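Local coordinates for putative LacI-family transcriptional regulator (Bacteroides fragilis, PDB 3GBV), which probably regulates transcription as a LacI-family DNA-binding repressor or activator, with a periplasmic-binding-protein-like domain likely to sense a small-molecule effector, at residues S156-F161 / I205-K210. Residues are numbered along the deposited sequence; the frame is centred on the assembly and turned at random.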
# COMPACT_ATOMS: atom_id res chain seq x y z
N SER A 156 -2.97 -20.44 -7.94
CA SER A 156 -2.87 -19.49 -9.03
C SER A 156 -1.68 -18.53 -8.84
O SER A 156 -0.98 -18.20 -9.81
CB SER A 156 -4.18 -18.72 -9.11
OG SER A 156 -4.47 -18.35 -10.43
N ARG A 157 -1.46 -18.08 -7.61
CA ARG A 157 -0.35 -17.18 -7.31
C ARG A 157 0.94 -17.86 -7.73
O ARG A 157 1.84 -17.23 -8.29
CB ARG A 157 -0.26 -16.87 -5.81
CG ARG A 157 -1.20 -15.78 -5.32
CD ARG A 157 -1.19 -15.69 -3.80
NE ARG A 157 -2.15 -14.71 -3.29
CZ ARG A 157 -2.45 -14.56 -2.01
NH1 ARG A 157 -1.86 -15.34 -1.11
NH2 ARG A 157 -3.31 -13.63 -1.63
N GLU A 158 1.01 -19.16 -7.47
CA GLU A 158 2.19 -19.95 -7.80
C GLU A 158 2.42 -19.99 -9.31
O GLU A 158 3.56 -19.95 -9.77
CB GLU A 158 2.05 -21.36 -7.23
CG GLU A 158 3.37 -22.05 -7.06
CD GLU A 158 3.25 -23.41 -6.42
OE1 GLU A 158 2.71 -23.51 -5.29
OE2 GLU A 158 3.70 -24.39 -7.05
N ILE A 159 1.34 -20.07 -10.07
CA ILE A 159 1.43 -20.10 -11.52
C ILE A 159 2.00 -18.79 -12.07
O ILE A 159 2.80 -18.78 -13.01
CB ILE A 159 0.05 -20.39 -12.16
CG1 ILE A 159 -0.37 -21.83 -11.87
CG2 ILE A 159 0.09 -20.16 -13.66
CD1 ILE A 159 -1.77 -22.17 -12.35
N GLY A 160 1.58 -17.67 -11.49
CA GLY A 160 2.07 -16.38 -11.95
C GLY A 160 3.52 -16.22 -11.56
O GLY A 160 4.32 -15.59 -12.26
N PHE A 161 3.87 -16.82 -10.43
CA PHE A 161 5.23 -16.78 -9.92
C PHE A 161 6.16 -17.51 -10.89
O PHE A 161 7.20 -16.98 -11.30
CB PHE A 161 5.27 -17.45 -8.55
CG PHE A 161 6.64 -17.50 -7.94
CD1 PHE A 161 7.13 -16.42 -7.22
CD2 PHE A 161 7.44 -18.63 -8.08
CE1 PHE A 161 8.39 -16.44 -6.65
CE2 PHE A 161 8.72 -18.66 -7.50
CZ PHE A 161 9.19 -17.57 -6.79
N ILE A 205 9.93 -18.28 -0.40
CA ILE A 205 8.63 -17.62 -0.45
C ILE A 205 7.51 -18.61 -0.17
O ILE A 205 7.64 -19.80 -0.46
CB ILE A 205 8.41 -16.98 -1.85
CG1 ILE A 205 7.05 -16.27 -1.91
CG2 ILE A 205 8.47 -18.05 -2.94
CD1 ILE A 205 6.86 -15.47 -3.19
N THR A 206 6.41 -18.11 0.40
CA THR A 206 5.23 -18.92 0.67
C THR A 206 4.01 -18.12 0.18
O THR A 206 4.03 -16.89 0.19
CB THR A 206 5.05 -19.23 2.17
OG1 THR A 206 3.99 -20.18 2.32
CG2 THR A 206 4.69 -17.98 2.96
N PHE A 207 2.96 -18.82 -0.25
CA PHE A 207 1.77 -18.13 -0.74
C PHE A 207 0.59 -18.23 0.20
O PHE A 207 -0.48 -17.70 -0.09
CB PHE A 207 1.40 -18.66 -2.13
CG PHE A 207 2.46 -18.44 -3.15
CD1 PHE A 207 2.76 -17.15 -3.57
CD2 PHE A 207 3.21 -19.50 -3.64
CE1 PHE A 207 3.81 -16.92 -4.47
CE2 PHE A 207 4.25 -19.29 -4.53
CZ PHE A 207 4.56 -18.00 -4.95
N ASN A 208 0.78 -18.93 1.31
CA ASN A 208 -0.30 -19.02 2.29
C ASN A 208 0.03 -17.87 3.23
O ASN A 208 1.00 -17.16 3.00
CB ASN A 208 -0.33 -20.38 2.99
CG ASN A 208 1.00 -20.76 3.63
OD1 ASN A 208 1.49 -20.09 4.54
ND2 ASN A 208 1.58 -21.86 3.16
N SER A 209 -0.76 -17.68 4.29
CA SER A 209 -0.49 -16.55 5.18
C SER A 209 0.22 -16.89 6.48
O SER A 209 0.26 -16.07 7.40
CB SER A 209 -1.80 -15.83 5.49
OG SER A 209 -2.76 -16.73 6.02
N LYS A 210 0.80 -18.09 6.56
CA LYS A 210 1.48 -18.55 7.76
C LYS A 210 3.00 -18.57 7.57
O LYS A 210 3.67 -19.52 7.97
CB LYS A 210 1.02 -19.98 8.10
CG LYS A 210 -0.47 -20.23 7.92
CD LYS A 210 -1.29 -19.68 9.08
CE LYS A 210 -1.38 -20.68 10.22
NZ LYS A 210 -2.14 -21.91 9.83
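Phe207 lays one face of its ring against the backbone of helix 152-168, where Glu158 N sits 4.3 Å above the middle of the ring plane, and turns its edge to Phe161. The result is an offset edge-to-face pair, with centroids 5.6 Å apart and planes inclined at 69°; Phe207 CZ comes within 3.7 Å of Phe161 CG. On the side of Glu158 N, out past the rim, Arg157 CB reaches Phe207 CD1 at 3.8 Å and Glu158 CG approaches Phe207 CE2. Phe161, its CG anti to the backbone N (chi1 178°), and Ile205 run past each other in opposite directions: Ile205 CD1 lies 3.9 Å from Phe161 CE1, while Ile205 CG2 touches Phe161 CZ. The guanidinium of Arg157 receives Phe207 O in its plane, at the edge; the chain, extended from CG to NE, carries NH1 to 2.9 Å from that oxygen, but the bond is bent (124°) and weak.

Here helix 152-168 packs on the six-stranded, mostly parallel sheet of one lobe of the periplasmic-binding-protein-like fold, and just beyond Thr206 the ring of Phe207 inserts against it, touching Ile140 and Tyr231 of neighbouring strands. Arg157 NE is hydrogen-bonded to Gln153 OE1, and Glu158 OE2 forms salt bridges with Arg162 and Arg142. With the charged ends held mainly there, the buried join rests largely on apolar packing, supplemented by the weak NH1 bond to Phe207 O.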